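Local coordinates for protein fructokinase (Silicibacter sp., PDB 3C8U) that probably transfers a phosphate group from ATP to fructose, as a P-loop kinase thought to belong to a fructose transport system, at residues A[89-92]-A[93-97]; A[127-131]-A[132-136]. All coordinates share one frame; numbering follows the deposited sequence.

Contact 1. Residues A[89-92]-A[93-97]; sequences QRLC and HALKH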
loop_
_atom_site.group_PDB
_atom_site.type_symbol
_atom_site.label_atom_id
_atom_site.label_comp_id
_atom_site.label_asym_id
_atom_site.label_seq_id
_atom_site.Cartn_x
_atom_site.Cartn_y
_atom_site.Cartn_z
ATOM N N GLN A 89 11.670 -3.640 0.571
ATOM C CA GLN A 89 12.606 -2.538 0.793
ATOM C C GLN A 89 13.573 -2.423 -0.388
ATOM O O GLN A 89 13.867 -1.329 -0.849
ATOM C CB GLN A 89 13.370 -2.699 2.109
ATOM C CG GLN A 89 14.316 -1.552 2.397
ATOM C CD GLN A 89 14.899 -1.637 3.795
ATOM O OE1 GLN A 89 14.801 -0.701 4.591
ATOM N NE2 GLN A 89 15.494 -2.771 4.107
ATOM N N ARG A 90 14.024 -3.574 -0.880
ATOM C CA ARG A 90 14.962 -3.624 -1.998
ATOM C C ARG A 90 14.328 -3.039 -3.252
ATOM O O ARG A 90 14.970 -2.332 -4.017
ATOM C CB ARG A 90 15.474 -5.048 -2.263
ATOM C CG ARG A 90 16.629 -5.438 -1.365
ATOM C CD ARG A 90 17.313 -6.765 -1.770
ATOM N NE ARG A 90 16.461 -7.916 -1.550
ATOM C CZ ARG A 90 16.411 -8.556 -0.392
ATOM N NH1 ARG A 90 17.177 -8.133 0.607
ATOM N NH2 ARG A 90 15.605 -9.600 -0.240
ATOM N N LEU A 91 13.047 -3.323 -3.447
ATOM C CA LEU A 91 12.296 -2.761 -4.590
ATOM C C LEU A 91 12.222 -1.247 -4.518
ATOM O O LEU A 91 12.481 -0.540 -5.497
ATOM C CB LEU A 91 10.864 -3.351 -4.691
ATOM C CG LEU A 91 9.892 -2.542 -5.576
ATOM C CD1 LEU A 91 10.339 -2.544 -7.068
ATOM C CD2 LEU A 91 8.498 -3.052 -5.443
ATOM N N CYS A 92 11.856 -0.758 -3.339
ATOM C CA CYS A 92 11.740 0.686 -3.125
ATOM C C CYS A 92 13.046 1.398 -3.502
ATOM O O CYS A 92 13.046 2.441 -4.209
ATOM C CB CYS A 92 11.353 0.996 -1.680
ATOM S SG CYS A 92 9.647 0.492 -1.327
ATOM N N HIS A 93 14.146 0.801 -3.078
ATOM C CA HIS A 93 15.472 1.363 -3.414
ATOM C C HIS A 93 15.749 1.323 -4.907
ATOM O O HIS A 93 16.246 2.312 -5.492
ATOM C CB HIS A 93 16.595 0.759 -2.591
ATOM C CG HIS A 93 16.604 1.250 -1.173
ATOM N ND1 HIS A 93 16.776 2.584 -0.847
ATOM C CD2 HIS A 93 16.449 0.594 0.004
ATOM C CE1 HIS A 93 16.717 2.723 0.469
ATOM N NE2 HIS A 93 16.519 1.536 1.008
ATOM N N ALA A 94 15.388 0.204 -5.534
ATOM C CA ALA A 94 15.673 -0.010 -6.973
ATOM C C ALA A 94 14.902 1.008 -7.817
ATOM O O ALA A 94 15.400 1.540 -8.810
ATOM C CB ALA A 94 15.324 -1.446 -7.427
ATOM N N LEU A 95 13.713 1.314 -7.359
ATOM C CA LEU A 95 12.816 2.225 -8.093
ATOM C C LEU A 95 13.378 3.624 -8.286
ATOM O O LEU A 95 13.103 4.308 -9.293
ATOM C CB LEU A 95 11.448 2.302 -7.442
ATOM C CG LEU A 95 10.532 1.118 -7.723
ATOM C CD1 LEU A 95 9.291 1.166 -6.823
ATOM C CD2 LEU A 95 10.159 1.025 -9.228
ATOM N N LYS A 96 14.202 4.035 -7.336
ATOM C CA LYS A 96 14.782 5.390 -7.382
ATOM C C LYS A 96 15.721 5.542 -8.561
ATOM O O LYS A 96 15.617 6.491 -9.349
ATOM C CB LYS A 96 15.526 5.727 -6.086
ATOM C CG LYS A 96 16.175 7.111 -6.078
ATOM C CD LYS A 96 16.996 7.330 -4.794
ATOM C CE LYS A 96 17.304 8.799 -4.517
ATOM N NZ LYS A 96 16.070 9.629 -4.300
ATOM N N HIS A 97 16.634 4.589 -8.728
ATOM C CA HIS A 97 17.657 4.800 -9.741
ATOM C C HIS A 97 17.755 3.807 -10.857
ATOM O O HIS A 97 18.474 4.051 -11.821
ATOM C CB HIS A 97 19.013 5.040 -9.103
ATOM C CG HIS A 97 19.214 6.477 -8.717
ATOM N ND1 HIS A 97 19.086 7.511 -9.625
ATOM C CD2 HIS A 97 19.486 7.058 -7.522
ATOM C CE1 HIS A 97 19.295 8.660 -9.013
ATOM N NE2 HIS A 97 19.531 8.417 -7.736
HETATM O O HOH W 1 16.021 1.325 3.759
#

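Contact 2. Residues A[127-131]-A[132-136]; sequences AIIEG and NYLLF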
loop_
_atom_site.group_PDB
_atom_site.type_symbol
_atom_site.label_atom_id
_atom_site.label_comp_id
_atom_site.label_asym_id
_atom_site.label_seq_id
_atom_site.Cartn_x
_atom_site.Cartn_y
_atom_site.Cartn_z
ATOM N N ALA A 127 6.486 6.950 -8.823
ATOM C CA ALA A 127 5.850 5.719 -8.367
ATOM C C ALA A 127 5.097 6.024 -7.086
ATOM O O ALA A 127 5.660 6.529 -6.100
ATOM C CB ALA A 127 6.882 4.596 -8.133
ATOM N N ILE A 128 3.803 5.749 -7.149
ATOM C CA ILE A 128 2.931 5.853 -6.002
ATOM C C ILE A 128 2.874 4.449 -5.442
ATOM O O ILE A 128 2.292 3.554 -6.048
ATOM C CB ILE A 128 1.523 6.325 -6.329
ATOM C CG1 ILE A 128 1.561 7.716 -6.966
ATOM C CG2 ILE A 128 0.631 6.281 -5.058
ATOM C CD1 ILE A 128 0.245 8.103 -7.496
ATOM N N ILE A 129 3.526 4.290 -4.298
ATOM C CA ILE A 129 3.656 2.993 -3.632
ATOM C C ILE A 129 2.505 2.951 -2.649
ATOM O O ILE A 129 2.346 3.859 -1.849
ATOM C CB ILE A 129 4.988 2.860 -2.857
ATOM C CG1 ILE A 129 6.204 3.211 -3.722
ATOM C CG2 ILE A 129 5.125 1.442 -2.198
ATOM C CD1 ILE A 129 6.261 2.508 -5.004
ATOM N N GLU A 130 1.672 1.920 -2.760
ATOM C CA GLU A 130 0.499 1.797 -1.926
ATOM C C GLU A 130 0.556 0.530 -1.097
ATOM O O GLU A 130 0.906 -0.538 -1.565
ATOM C CB GLU A 130 -0.815 1.932 -2.734
ATOM C CG GLU A 130 -1.205 0.739 -3.526
ATOM C CD GLU A 130 -2.578 0.837 -4.152
ATOM O OE1 GLU A 130 -3.242 1.878 -4.008
ATOM O OE2 GLU A 130 -2.966 -0.129 -4.844
ATOM N N GLY A 131 0.248 0.698 0.178
ATOM C CA GLY A 131 0.199 -0.446 1.126
ATOM C C GLY A 131 -0.317 -0.096 2.501
ATOM O O GLY A 131 -0.598 1.040 2.805
ATOM N N ASN A 132 -0.366 -1.090 3.365
ATOM C CA ASN A 132 -0.863 -0.889 4.718
ATOM C C ASN A 132 0.205 -0.415 5.701
ATOM O O ASN A 132 -0.117 0.150 6.732
ATOM C CB ASN A 132 -1.532 -2.179 5.210
ATOM C CG ASN A 132 -2.739 -2.550 4.370
ATOM O OD1 ASN A 132 -3.520 -1.670 3.965
ATOM N ND2 ASN A 132 -2.902 -3.820 4.101
ATOM N N TYR A 133 1.474 -0.693 5.383
ATOM C CA TYR A 133 2.584 -0.513 6.340
ATOM C C TYR A 133 3.661 0.463 5.902
ATOM O O TYR A 133 4.838 0.231 6.166
ATOM C CB TYR A 133 3.225 -1.875 6.679
ATOM C CG TYR A 133 2.185 -2.876 7.137
ATOM C CD1 TYR A 133 1.452 -2.656 8.300
ATOM C CD2 TYR A 133 1.906 -4.012 6.396
ATOM C CE1 TYR A 133 0.475 -3.552 8.710
ATOM C CE2 TYR A 133 0.930 -4.908 6.802
ATOM C CZ TYR A 133 0.222 -4.675 7.956
ATOM O OH TYR A 133 -0.753 -5.574 8.355
ATOM N N LEU A 134 3.240 1.572 5.278
ATOM C CA LEU A 134 4.177 2.545 4.711
ATOM C C LEU A 134 4.541 3.684 5.643
ATOM O O LEU A 134 5.475 4.444 5.369
ATOM C CB LEU A 134 3.669 3.082 3.375
ATOM C CG LEU A 134 3.375 2.001 2.299
ATOM C CD1 LEU A 134 3.149 2.717 0.948
ATOM C CD2 LEU A 134 4.459 0.887 2.182
ATOM N N LEU A 135 3.802 3.752 6.748
ATOM C CA LEU A 135 3.949 4.786 7.788
ATOM C C LEU A 135 3.845 4.119 9.158
ATOM O O LEU A 135 3.141 4.550 10.065
ATOM C CB LEU A 135 2.891 5.887 7.625
ATOM C CG LEU A 135 3.121 6.811 6.409
ATOM C CD1 LEU A 135 2.032 7.869 6.262
ATOM C CD2 LEU A 135 4.510 7.471 6.418
ATOM N N PHE A 136 4.534 2.998 9.238
ATOM C CA PHE A 136 4.371 2.031 10.334
ATOM C C PHE A 136 5.580 1.981 11.269
ATOM O O PHE A 136 6.710 1.655 10.883
ATOM C CB PHE A 136 4.068 0.659 9.700
ATOM C CG PHE A 136 3.651 -0.397 10.668
ATOM C CD1 PHE A 136 2.466 -0.285 11.387
ATOM C CD2 PHE A 136 4.419 -1.548 10.816
ATOM C CE1 PHE A 136 2.073 -1.289 12.263
ATOM C CE2 PHE A 136 4.040 -2.560 11.707
ATOM C CZ PHE A 136 2.876 -2.431 12.433
#

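Contact 1. Residues A[89-92]-A[93-97]
L91 and L95, one helical turn apart, meet on the buried side of helix 85-97. From L95, CB lies 3.6 Å from L91 O; CG comes closer to that same oxygen and also touches the L91 methyl CD1 at 3.7 Å. Farther out, CD1 of L95 still reaches L91 CD1, while CD2 only grazes it. L91 can offer this methyl because chi1 (163°) sets CG beside the carbonyl carbon, and chi2 (65°) then turns CD1 toward L95. With an alanine at L95, the L91 methyl would probably lose its neighbour and a gap would open beside V101 of strand 101-107.

The turn beneath is ordinary alpha helix: L95 N donates to L91 O at 2.9 Å, and H93 N to Q89 O at 3.1 Å. On the solvent side, Q89 and H93 run side by side, pointing the same way, with CG of Q89 3.9 Å from CD2 of H93. A water closes the pair. It donates to Q89 OE1 and lies in the imidazole plane, hydrogen-bonded to H93 NE2 at 2.8 Å, with amide and ring planes turned 38° apart.

R22 holds the C-terminal turn through L95 O. L91 and L95 both press on V101, and L91 adds Y103; C92 faces the loop residue W148, and L95 also packs against I129 of strand 126-131.

Contact 2. Residues A[127-131]-A[132-136]
L134 folds back onto G131 and I129 where strand 126-131 of the parallel sheet runs out into a loop, at the C-terminal end where P-loop kinases usually place their active site. The strand order 2-3-1-4-5 fits that fold, and this strand lies beside 23-28, which leads into the probable Walker A loop.

G131 has the most surface buried by the turn. Its backbone is almost fully extended, a shape that glycine takes easily, and a CB at this position would probably crowd the L134 methyl CD2. L134 fills the inside of the bend: its CG is 4.0 Å from G131 N, and its methyl CD1 lies 3.6 Å from the same nitrogen. With CG anti to the carbonyl carbon (chi1 -56°), the leucine reaches back toward the strand and crosses I129 at about a right angle. F88 of helix 85-97 touches both of these side chains, and S28 OG is hydrogen-bonded to L134 N.

N132 turns the other way. Its CB sits over the centre of one face of the Y133 ring, 3.9 Å above the plane of that ring. Its OD1 is hydrogen-bonded to K35 NZ, the lysine of the probable P-loop, so the first residue after the strand is tied to the likely phosphate-binding site. Y133 OH is hydrogen-bonded to G78 O.

Back at the strand, the L134 methyl CD1 makes two further contacts: 3.9 Å to I129 CG2, and a tighter 3.1 Å to I129 O.

After helix 4-14 the chain lays down strand 23-28, the P-loop region and strand 53-57, then reaches contact 1 near the end of helix 85-97. The antiparallel pair 101-107 and 112-120 follows, and the chain then enters the central sheet again as strand 126-131, whose exit makes contact 2. The two contacts follow in series, neither nested nor crossed, and each joins residues only a few positions apart, so neither closes a long loop. Their centres are 13 Å apart, yet they touch where L95 CD1 packs on I129 CD1 at 3.8 Å. Helix 85-97 thus lies between the antiparallel pair and the parallel sheet, with W148 meeting both contacts.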